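Local atomic coordinates of BT_4661 (Bacteroides thetaiotaomicron, PDB entry 4AK2), a protein that binds heparin and heparan sulphate at the bacterial cell surface as a SusE-like glycan-binding protein, the chain here being its ligand-binding domain. Residues Tyr24-Arg29 against Glu126-Val131; Gly139-Pro145 against Asp226-Asn232; Pro205-Phe209 against Ala218-Gln224. One frame throughout, in Å; residues are numbered along the deposited sequence.

Interaction 1 of 3, residues Tyr24-Arg29 against Glu126-Val131; sequences YADQFR and EYTPFV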
loop_
_atom_site.group_PDB
_atom_site.type_symbol
_atom_site.label_atom_id
_atom_site.label_comp_id
_atom_site.label_asym_id
_atom_site.label_seq_id
_atom_site.Cartn_x
_atom_site.Cartn_y
_atom_site.Cartn_z
ATOM N N TYR A 24 -0.185 -10.885 -7.376
ATOM C CA TYR A 24 -0.722 -9.796 -6.526
ATOM C C TYR A 24 -0.009 -9.811 -5.190
ATOM O O TYR A 24 0.493 -10.846 -4.770
ATOM C CB TYR A 24 -2.226 -9.995 -6.314
ATOM C CG TYR A 24 -2.974 -9.908 -7.636
ATOM C CD1 TYR A 24 -3.365 -8.667 -8.126
ATOM C CD2 TYR A 24 -3.275 -11.072 -8.378
ATOM C CE1 TYR A 24 -4.012 -8.543 -9.337
ATOM C CE2 TYR A 24 -3.949 -10.965 -9.616
ATOM C CZ TYR A 24 -4.317 -9.701 -10.079
ATOM O OH TYR A 24 -4.995 -9.607 -11.257
ATOM N N ALA A 25 -0.012 -8.655 -4.505
ATOM C CA ALA A 25 0.424 -8.652 -3.109
ATOM C C ALA A 25 -0.505 -9.523 -2.279
ATOM O O ALA A 25 -1.664 -9.809 -2.662
ATOM C CB ALA A 25 0.395 -7.201 -2.578
ATOM N N ASP A 26 0.011 -9.924 -1.100
ATOM C CA ASP A 26 -0.839 -10.551 -0.089
ATOM C C ASP A 26 -1.691 -9.468 0.558
ATOM O O ASP A 26 -1.137 -8.506 1.149
ATOM C CB ASP A 26 0.007 -11.289 0.947
ATOM C CG ASP A 26 0.601 -12.579 0.424
ATOM O OD1 ASP A 26 0.183 -13.053 -0.663
ATOM O OD2 ASP A 26 1.483 -13.133 1.123
ATOM N N GLN A 27 -2.999 -9.542 0.390
ATOM C CA GLN A 27 -3.870 -8.409 0.738
ATOM C C GLN A 27 -5.277 -8.857 1.029
ATOM O O GLN A 27 -5.812 -9.732 0.362
ATOM C CB GLN A 27 -3.815 -7.368 -0.389
ATOM C CG GLN A 27 -4.522 -7.805 -1.689
ATOM C CD GLN A 27 -4.091 -6.942 -2.851
ATOM O OE1 GLN A 27 -4.585 -5.852 -3.053
ATOM N NE2 GLN A 27 -3.149 -7.480 -3.665
ATOM N N PHE A 28 -5.856 -8.294 2.102
ATOM C CA PHE A 28 -7.144 -8.710 2.624
ATOM C C PHE A 28 -8.029 -7.538 2.918
ATOM O O PHE A 28 -7.606 -6.604 3.584
ATOM C CB PHE A 28 -6.940 -9.569 3.907
ATOM C CG PHE A 28 -6.172 -10.808 3.583
ATOM C CD1 PHE A 28 -4.782 -10.810 3.573
ATOM C CD2 PHE A 28 -6.838 -11.963 3.167
ATOM C CE1 PHE A 28 -4.071 -11.944 3.151
ATOM C CE2 PHE A 28 -6.120 -13.095 2.748
ATOM C CZ PHE A 28 -4.766 -13.076 2.721
ATOM N N ARG A 29 -9.241 -7.587 2.397
ATOM C CA ARG A 29 -10.229 -6.562 2.646
ATOM C C ARG A 29 -11.188 -7.032 3.717
ATOM O O ARG A 29 -11.666 -8.171 3.710
ATOM C CB ARG A 29 -11.005 -6.235 1.342
ATOM C CG ARG A 29 -12.170 -5.267 1.588
ATOM C CD ARG A 29 -12.690 -4.684 0.281
ATOM N NE ARG A 29 -11.757 -3.702 -0.265
ATOM C CZ ARG A 29 -11.339 -3.630 -1.535
ATOM N NH1 ARG A 29 -11.728 -4.519 -2.501
ATOM N NH2 ARG A 29 -10.504 -2.649 -1.847
ATOM N N GLU A 126 -13.277 1.517 -3.677
ATOM C CA GLU A 126 -12.526 0.289 -3.545
ATOM C C GLU A 126 -11.630 0.056 -4.761
ATOM O O GLU A 126 -12.110 -0.070 -5.905
ATOM C CB GLU A 126 -13.469 -0.930 -3.382
ATOM C CG GLU A 126 -14.254 -0.842 -2.083
ATOM C CD GLU A 126 -15.017 -2.104 -1.750
ATOM O OE1 GLU A 126 -15.113 -2.994 -2.629
ATOM O OE2 GLU A 126 -15.547 -2.212 -0.630
ATOM N N TYR A 127 -10.331 -0.042 -4.538
ATOM C CA TYR A 127 -9.394 -0.484 -5.558
ATOM C C TYR A 127 -9.208 -1.996 -5.343
ATOM O O TYR A 127 -8.928 -2.432 -4.213
ATOM C CB TYR A 127 -8.035 0.198 -5.345
ATOM C CG TYR A 127 -8.017 1.676 -5.701
ATOM C CD1 TYR A 127 -8.424 2.652 -4.799
ATOM C CD2 TYR A 127 -7.620 2.094 -6.962
ATOM C CE1 TYR A 127 -8.410 3.989 -5.120
ATOM C CE2 TYR A 127 -7.599 3.430 -7.319
ATOM C CZ TYR A 127 -8.016 4.387 -6.386
ATOM O OH TYR A 127 -8.029 5.739 -6.734
ATOM N N THR A 128 -9.343 -2.757 -6.407
ATOM C CA THR A 128 -9.160 -4.219 -6.320
ATOM C C THR A 128 -8.213 -4.603 -7.442
ATOM O O THR A 128 -8.665 -4.717 -8.600
ATOM C CB THR A 128 -10.513 -4.943 -6.465
ATOM O OG1 THR A 128 -11.388 -4.524 -5.418
ATOM C CG2 THR A 128 -10.337 -6.470 -6.427
ATOM N N PRO A 129 -6.933 -4.854 -7.169
ATOM C CA PRO A 129 -6.263 -4.871 -5.868
ATOM C C PRO A 129 -6.063 -3.475 -5.318
ATOM O O PRO A 129 -5.932 -2.500 -6.037
ATOM C CB PRO A 129 -4.887 -5.496 -6.214
ATOM C CG PRO A 129 -4.632 -5.034 -7.632
ATOM C CD PRO A 129 -5.980 -5.115 -8.281
ATOM N N PHE A 130 -5.999 -3.435 -3.985
ATOM C CA PHE A 130 -5.709 -2.170 -3.265
ATOM C C PHE A 130 -4.248 -1.978 -2.983
ATOM O O PHE A 130 -3.874 -0.964 -2.362
ATOM C CB PHE A 130 -6.579 -1.989 -2.036
ATOM C CG PHE A 130 -6.331 -3.011 -0.948
ATOM C CD1 PHE A 130 -5.337 -2.763 0.035
ATOM C CD2 PHE A 130 -7.083 -4.192 -0.856
ATOM C CE1 PHE A 130 -5.133 -3.669 1.060
ATOM C CE2 PHE A 130 -6.871 -5.108 0.160
ATOM C CZ PHE A 130 -5.883 -4.838 1.110
ATOM N N VAL A 131 -3.375 -2.896 -3.389
ATOM C CA VAL A 131 -1.936 -2.723 -3.340
ATOM C C VAL A 131 -1.479 -2.623 -4.800
ATOM O O VAL A 131 -1.601 -3.615 -5.563
ATOM C CB VAL A 131 -1.209 -3.854 -2.637
ATOM C CG1 VAL A 131 0.293 -3.560 -2.534
ATOM C CG2 VAL A 131 -1.798 -4.095 -1.221
HETATM O O HOH W 1 -1.448 -6.353 -5.778
HETATM O O HOH W 2 -9.589 0.258 -1.677
#

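Interaction 2 of 3, residues Gly139-Pro145 against Asp226-Asn232; sequences GGESIAP and DFKVHIN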
loop_
_atom_site.group_PDB
_atom_site.type_symbol
_atom_site.label_atom_id
_atom_site.label_comp_id
_atom_site.label_asym_id
_atom_site.label_seq_id
_atom_site.Cartn_x
_atom_site.Cartn_y
_atom_site.Cartn_z
ATOM N N GLY A 139 7.504 3.398 -13.750
ATOM C CA GLY A 139 6.223 3.981 -13.439
ATOM C C GLY A 139 5.089 3.060 -13.842
ATOM O O GLY A 139 5.295 1.928 -14.310
ATOM N N GLY A 140 3.871 3.542 -13.718
ATOM C CA GLY A 140 2.701 2.787 -14.141
ATOM C C GLY A 140 1.430 3.366 -13.561
ATOM O O GLY A 140 1.445 4.465 -13.008
ATOM N N GLU A 141 0.328 2.647 -13.711
ATOM C CA GLU A 141 -0.983 3.073 -13.245
ATOM C C GLU A 141 -1.690 1.940 -12.556
ATOM O O GLU A 141 -1.575 0.785 -12.981
ATOM C CB GLU A 141 -1.838 3.666 -14.368
ATOM C CG GLU A 141 -2.180 2.684 -15.439
ATOM C CD GLU A 141 -2.868 3.315 -16.654
ATOM O OE1 GLU A 141 -2.642 4.518 -16.908
ATOM O OE2 GLU A 141 -3.619 2.599 -17.360
ATOM N N SER A 142 -2.389 2.269 -11.471
ATOM C CA SER A 142 -3.133 1.287 -10.700
ATOM C C SER A 142 -4.370 0.813 -11.440
ATOM O O SER A 142 -4.665 1.296 -12.546
ATOM C CB SER A 142 -3.577 1.942 -9.363
ATOM O OG SER A 142 -4.698 2.820 -9.588
ATOM N N ILE A 143 -5.068 -0.155 -10.855
ATOM C CA ILE A 143 -6.427 -0.513 -11.286
ATOM C C ILE A 143 -7.346 0.704 -11.180
ATOM O O ILE A 143 -7.119 1.592 -10.310
ATOM C CB ILE A 143 -6.949 -1.702 -10.422
ATOM C CG1 ILE A 143 -8.056 -2.485 -11.146
ATOM C CG2 ILE A 143 -7.422 -1.249 -9.050
ATOM C CD1 ILE A 143 -7.551 -3.343 -12.329
ATOM N N ALA A 144 -8.418 0.771 -11.949
ATOM C CA ALA A 144 -9.444 1.770 -11.758
ATOM C C ALA A 144 -10.341 1.296 -10.615
ATOM O O ALA A 144 -10.740 0.142 -10.575
ATOM C CB ALA A 144 -10.267 1.920 -13.052
ATOM N N PRO A 145 -10.673 2.183 -9.653
ATOM C CA PRO A 145 -11.463 1.751 -8.526
ATOM C C PRO A 145 -12.951 1.663 -8.862
ATOM O O PRO A 145 -13.419 2.320 -9.811
ATOM C CB PRO A 145 -11.252 2.884 -7.507
ATOM C CG PRO A 145 -10.997 4.118 -8.350
ATOM C CD PRO A 145 -10.248 3.581 -9.565
ATOM N N ASP A 226 -10.757 7.946 -14.917
ATOM C CA ASP A 226 -10.885 6.590 -14.384
ATOM C C ASP A 226 -10.436 6.461 -12.929
ATOM O O ASP A 226 -10.666 5.412 -12.329
ATOM C CB ASP A 226 -10.081 5.607 -15.270
ATOM C CG ASP A 226 -10.522 5.612 -16.701
ATOM O OD1 ASP A 226 -11.744 5.555 -16.928
ATOM O OD2 ASP A 226 -9.624 5.674 -17.566
ATOM N N PHE A 227 -9.780 7.500 -12.375
ATOM C CA PHE A 227 -9.409 7.536 -10.944
ATOM C C PHE A 227 -8.332 6.522 -10.596
ATOM O O PHE A 227 -8.197 6.109 -9.465
ATOM C CB PHE A 227 -10.663 7.448 -10.059
ATOM C CG PHE A 227 -11.685 8.483 -10.455
ATOM C CD1 PHE A 227 -11.391 9.843 -10.281
ATOM C CD2 PHE A 227 -12.862 8.124 -11.104
ATOM C CE1 PHE A 227 -12.283 10.827 -10.705
ATOM C CE2 PHE A 227 -13.753 9.090 -11.550
ATOM C CZ PHE A 227 -13.460 10.435 -11.355
ATOM N N LYS A 228 -7.523 6.132 -11.587
ATOM C CA LYS A 228 -6.326 5.345 -11.321
ATOM C C LYS A 228 -5.279 6.236 -10.665
ATOM O O LYS A 228 -5.187 7.445 -10.938
ATOM C CB LYS A 228 -5.737 4.818 -12.625
ATOM C CG LYS A 228 -6.662 3.875 -13.419
ATOM C CD LYS A 228 -6.010 3.434 -14.721
ATOM C CE LYS A 228 -6.885 2.446 -15.467
ATOM N NZ LYS A 228 -6.196 2.008 -16.725
ATOM N N VAL A 229 -4.467 5.627 -9.810
ATOM C CA VAL A 229 -3.264 6.284 -9.317
ATOM C C VAL A 229 -2.132 6.065 -10.345
ATOM O O VAL A 229 -1.863 4.924 -10.700
ATOM C CB VAL A 229 -2.806 5.770 -7.927
ATOM C CG1 VAL A 229 -1.472 6.398 -7.538
ATOM C CG2 VAL A 229 -3.878 6.005 -6.856
ATOM N N HIS A 230 -1.511 7.161 -10.798
ATOM C CA HIS A 230 -0.360 7.139 -11.672
ATOM C C HIS A 230 0.884 7.418 -10.937
ATOM O O HIS A 230 0.901 8.313 -10.098
ATOM C CB HIS A 230 -0.517 8.208 -12.774
ATOM C CG HIS A 230 -1.739 8.005 -13.611
ATOM N ND1 HIS A 230 -1.679 7.627 -14.916
ATOM C CD2 HIS A 230 -3.079 8.096 -13.289
ATOM C CE1 HIS A 230 -2.933 7.496 -15.387
ATOM N NE2 HIS A 230 -3.790 7.788 -14.398
ATOM N N ILE A 231 1.926 6.630 -11.170
ATOM C CA ILE A 231 3.264 6.842 -10.622
ATOM C C ILE A 231 4.182 7.141 -11.794
ATOM O O ILE A 231 4.254 6.362 -12.763
ATOM C CB ILE A 231 3.760 5.621 -9.828
ATOM C CG1 ILE A 231 2.903 5.446 -8.575
ATOM C CG2 ILE A 231 5.252 5.703 -9.508
ATOM C CD1 ILE A 231 3.048 6.536 -7.526
ATOM N N ASN A 232 4.842 8.285 -11.782
ATOM C CA ASN A 232 5.707 8.659 -12.895
ATOM C C ASN A 232 7.063 8.003 -12.788
ATOM O O ASN A 232 7.497 7.698 -11.685
ATOM C CB ASN A 232 5.813 10.190 -12.969
ATOM C CG ASN A 232 4.582 10.792 -13.583
ATOM O OD1 ASN A 232 3.991 10.228 -14.528
ATOM N ND2 ASN A 232 4.156 11.930 -13.054
HETATM O O HOH W 3 -4.319 0.164 -15.069
HETATM O O HOH W 4 -13.030 4.143 -11.889
#

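Interaction 3 of 3, residues Pro205-Phe209 against Ala218-Gln224; sequences PMSYF and ALGYIDQ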
loop_
_atom_site.group_PDB
_atom_site.type_symbol
_atom_site.label_atom_id
_atom_site.label_comp_id
_atom_site.label_asym_id
_atom_site.label_seq_id
_atom_site.Cartn_x
_atom_site.Cartn_y
_atom_site.Cartn_z
ATOM N N PRO A 205 3.169 17.296 -4.424
ATOM C CA PRO A 205 3.887 16.309 -5.262
ATOM C C PRO A 205 3.043 15.127 -5.727
ATOM O O PRO A 205 3.463 14.406 -6.639
ATOM C CB PRO A 205 5.019 15.823 -4.331
ATOM C CG PRO A 205 5.233 16.986 -3.354
ATOM C CD PRO A 205 3.805 17.429 -3.082
ATOM N N MET A 206 1.900 14.923 -5.087
ATOM C CA MET A 206 1.031 13.777 -5.359
ATOM C C MET A 206 -0.328 14.187 -5.910
ATOM O O MET A 206 -1.246 13.365 -5.980
ATOM C CB MET A 206 0.858 12.939 -4.093
ATOM C CG MET A 206 2.053 12.055 -3.787
ATOM S SD MET A 206 2.460 10.830 -5.060
ATOM C CE MET A 206 0.949 9.905 -5.309
ATOM N N SER A 207 -0.453 15.455 -6.313
ATOM C CA SER A 207 -1.743 16.037 -6.623
ATOM C C SER A 207 -1.990 16.298 -8.118
ATOM O O SER A 207 -1.185 16.918 -8.780
ATOM C CB SER A 207 -1.912 17.374 -5.848
ATOM O OG SER A 207 -3.095 18.058 -6.290
ATOM N N TYR A 208 -3.131 15.820 -8.601
ATOM C CA TYR A 208 -3.606 16.196 -9.925
ATOM C C TYR A 208 -3.885 17.703 -9.986
ATOM O O TYR A 208 -3.466 18.398 -10.919
ATOM C CB TYR A 208 -4.882 15.423 -10.259
ATOM C CG TYR A 208 -5.556 15.951 -11.526
ATOM C CD1 TYR A 208 -5.228 15.444 -12.771
ATOM C CD2 TYR A 208 -6.523 16.971 -11.452
ATOM C CE1 TYR A 208 -5.823 15.946 -13.917
ATOM C CE2 TYR A 208 -7.125 17.482 -12.598
ATOM C CZ TYR A 208 -6.776 16.974 -13.824
ATOM O OH TYR A 208 -7.396 17.484 -14.976
ATOM N N PHE A 209 -4.638 18.200 -9.018
ATOM C CA PHE A 209 -5.095 19.591 -9.072
ATOM C C PHE A 209 -3.965 20.618 -8.981
ATOM O O PHE A 209 -4.107 21.723 -9.526
ATOM C CB PHE A 209 -6.202 19.818 -8.037
ATOM C CG PHE A 209 -7.466 19.121 -8.429
ATOM C CD1 PHE A 209 -8.312 19.693 -9.367
ATOM C CD2 PHE A 209 -7.764 17.845 -7.928
ATOM C CE1 PHE A 209 -9.433 18.989 -9.796
ATOM C CE2 PHE A 209 -8.883 17.148 -8.355
ATOM C CZ PHE A 209 -9.730 17.735 -9.269
ATOM N N ALA A 218 4.758 15.394 -11.549
ATOM C CA ALA A 218 4.325 14.946 -10.215
ATOM C C ALA A 218 5.049 13.651 -9.858
ATOM O O ALA A 218 5.413 12.857 -10.740
ATOM C CB ALA A 218 2.837 14.708 -10.211
ATOM N N LEU A 219 5.289 13.408 -8.570
ATOM C CA LEU A 219 5.714 12.054 -8.172
ATOM C C LEU A 219 4.650 11.011 -8.558
ATOM O O LEU A 219 4.958 9.871 -8.924
ATOM C CB LEU A 219 5.953 12.022 -6.660
ATOM C CG LEU A 219 7.000 12.977 -6.120
ATOM C CD1 LEU A 219 7.098 12.826 -4.596
ATOM C CD2 LEU A 219 8.340 12.760 -6.770
ATOM N N GLY A 220 3.407 11.417 -8.475
ATOM C CA GLY A 220 2.272 10.603 -8.799
ATOM C C GLY A 220 1.025 11.452 -8.732
ATOM O O GLY A 220 1.086 12.598 -8.261
ATOM N N TYR A 221 -0.095 10.935 -9.223
ATOM C CA TYR A 221 -1.349 11.695 -9.197
ATOM C C TYR A 221 -2.486 10.751 -9.542
ATOM O O TYR A 221 -2.273 9.735 -10.211
ATOM C CB TYR A 221 -1.332 12.891 -10.187
ATOM C CG TYR A 221 -1.237 12.458 -11.612
ATOM C CD1 TYR A 221 0.010 12.200 -12.170
ATOM C CD2 TYR A 221 -2.381 12.253 -12.375
ATOM C CE1 TYR A 221 0.116 11.769 -13.497
ATOM C CE2 TYR A 221 -2.291 11.798 -13.698
ATOM C CZ TYR A 221 -1.038 11.580 -14.260
ATOM O OH TYR A 221 -0.940 11.124 -15.566
ATOM N N ILE A 222 -3.696 11.146 -9.218
ATOM C CA ILE A 222 -4.906 10.438 -9.625
ATOM C C ILE A 222 -5.498 11.117 -10.826
ATOM O O ILE A 222 -5.697 12.333 -10.831
ATOM C CB ILE A 222 -5.901 10.400 -8.438
ATOM C CG1 ILE A 222 -5.275 9.621 -7.279
ATOM C CG2 ILE A 222 -7.244 9.792 -8.873
ATOM C CD1 ILE A 222 -6.094 9.697 -6.002
ATOM N N ASP A 223 -5.807 10.342 -11.867
ATOM C CA ASP A 223 -6.480 10.960 -13.036
ATOM C C ASP A 223 -7.986 11.118 -12.751
ATOM O O ASP A 223 -8.572 10.359 -11.949
ATOM C CB ASP A 223 -6.194 10.181 -14.311
ATOM C CG ASP A 223 -7.076 8.977 -14.453
ATOM O OD1 ASP A 223 -8.271 9.139 -14.797
ATOM O OD2 ASP A 223 -6.570 7.855 -14.249
ATOM N N GLN A 224 -8.621 12.099 -13.399
ATOM C CA GLN A 224 -10.035 12.421 -13.119
ATOM C C GLN A 224 -11.035 11.767 -14.088
ATOM O O GLN A 224 -12.197 12.197 -14.132
ATOM C CB GLN A 224 -10.230 13.965 -13.020
ATOM C CG GLN A 224 -9.219 14.563 -12.046
ATOM C CD GLN A 224 -9.312 14.012 -10.627
ATOM O OE1 GLN A 224 -10.388 13.975 -10.051
ATOM N NE2 GLN A 224 -8.180 13.583 -10.084
HETATM O O HOH W 5 -3.774 12.688 -6.676
#

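Interaction 1 of 3, residues Tyr24-Arg29 against Glu126-Val131
The backbones of residues 24-29 and 126-131 do not pair as strands: A25 faces V131 with 6.4 Å between their CA atoms, and the span is bridged largely by side chains. Q27 and R29, both on strand 27-30, illustrate how a loop can be held by borrowed polar groups. The amide oxygen OE1 of Q27 receives V131 N at 3.2 Å, the donor standing above the carbonyl plane, and a weak bond from F130 N at 3.0 Å. Its NE2 turns back to A25 O (2.9 Å), so both ends of the amide are engaged and its rotation is fixed. The same OE1 lies over one face of the F130 ring, offset toward the rim, with the amide and ring planes nearly perpendicular at 88°. A water joins A25 N and Q27 NE2 to V131 O.

R29 extends first, CG anti to the backbone N (chi1 174°), then bends at chi3 and presents the guanidinium edge to the loop. NH1 gives a bond to T128 OG1 and NH2 one to Y127 O, each 2.9 Å long and each partner close to the guanidinium plane. One face carries F130 CD2; against the opposite face the E126 carboxylate stacks, the two planes 12° apart, and OE1 makes a long salt bridge to NH1 at 3.7 Å through charge alone. E126 OE2 is bonded to S116, and R29 NE to H114 on strand 105-115.

Apolar touches complete the seam: A25 CB meets V131 CG1 at 3.6 Å, and P129, after a cis peptide bond, sets CG at the edge of the Y24 ring. A loop without regular structure is therefore held by directed bonds through Q27 and R29 to backbone atoms and the T128 hydroxyl, while the carboxylate probably balances the arginine's charge.

Interaction 2 of 3, residues Gly139-Pro145 against Asp226-Asn232
E141 and K228 meet in a salt bridge, OE2 to NZ at 2.7 Å, the ammonium approaching from above the carboxylate plane. With CG between the backbone N and the carbonyl carbon (chi1 64°), E141 sends its carboxylate alongside H230, and its CB rests over one face of that imidazole, 4.2 Å from the centroid. The extended K228 chain runs across S142 O, which CD approaches at 3.3 Å; a water links the same carbonyl to NZ.

The backbones that carry these side chains form an antiparallel ladder in a three-stranded sheet, 140-141 being an outer strand beside the central 229-231. G140 and I231 are a hydrogen-bonded pair, G140 N to I231 O at 3.0 Å and I231 N to G140 O at 2.9 Å; E141 and H230 are the non-hydrogen-bonded pair that follows. As the strand ends, S142 N reaches V229 O, and S142 OG takes over from the backbone by accepting V229 N at 2.8 Å while donating to I143 O. P145 CG packs on F227 CB at 3.8 Å.

D223 receives H230 NE2, the Y221 ring stacks on the imidazole, and I272 of strand 268-276 lies against S142 and V229.

Interaction 3 of 3, residues Pro205-Phe209 against Ala218-Gln224
A218 begins the second segment by setting its CB 3.6 Å from P205 O, where a loop folds back along strand 220-222, an outer strand of the antiparallel three-stranded sheet. The loop 205-209 runs beside that strand without entering the sheet, a case of a sheet edge occupied by irregular chain. L219 N gives P205 O a weak bond at 2.8 Å, and its CD1 touches P205 CB. W192 of helix 187-195 packs on L219, P205 and M206, and a bound sodium ion lies about 4 Å from the L219 side chain.

G220 comes next. M206, bent at chi2 and chi3, folds its SD and CE against the glycine backbone, with SD 3.6 Å from G220 N. M206 CA makes a CA-H...O contact of 3.1 Å with G220 O. Y221 brings its CB close to Y208 N, and its CD2 lies near the plane of the Y208 ring, at the edge. At I222 a water bridges the two backbones, accepting from I222 N and donating to M206 O, while I222 O comes within 3.2 Å of Y208 CB.

Q224 closes the segment against the Y208 and F209 rings, which pack on each other with Y208 CD2 over the F209 face. The first torsion of Y208, 170°, swings the ring away from its backbone N, against Q224, and its face makes a CH-pi contact with Q224 CG, which stands 3.6 Å from the ring centroid and 13° off its normal. F209 meets the amide more loosely, its ring plane 56° from that of the amide. Bent at chi2, Q224 turns NE2 back to I222 O, which the donor meets from well above the carbonyl plane; NE2 is also bonded to L158 O. Q224 CD rests 3.9 Å from F209 CE2.

How the interactions relate
Interactions 2 and 3 share one small sheet: strand 229-231 sits between 140-141 and 220-222, and H230 joins them through backbone and imidazole bonds to Y221 and D223. Interaction 3 is buried, and apolar, aromatic and sulfur contacts dominate it, with a single weak direct bond. Interaction 2, partly buried with several exposed residues, combines a backbone ladder with a salt bridge. Interaction 1, partly buried without exposed residues, its centre about 14 Å from that of interaction 2, fixes the loop leading to strand 131-134 against strand 27-30 of a different sheet, by side-chain bonds, most to backbone atoms. Y127 OH bonds to F227 O. The P205 side chain in interaction 3 is about 7 Å from a bound sulfated glucosamine.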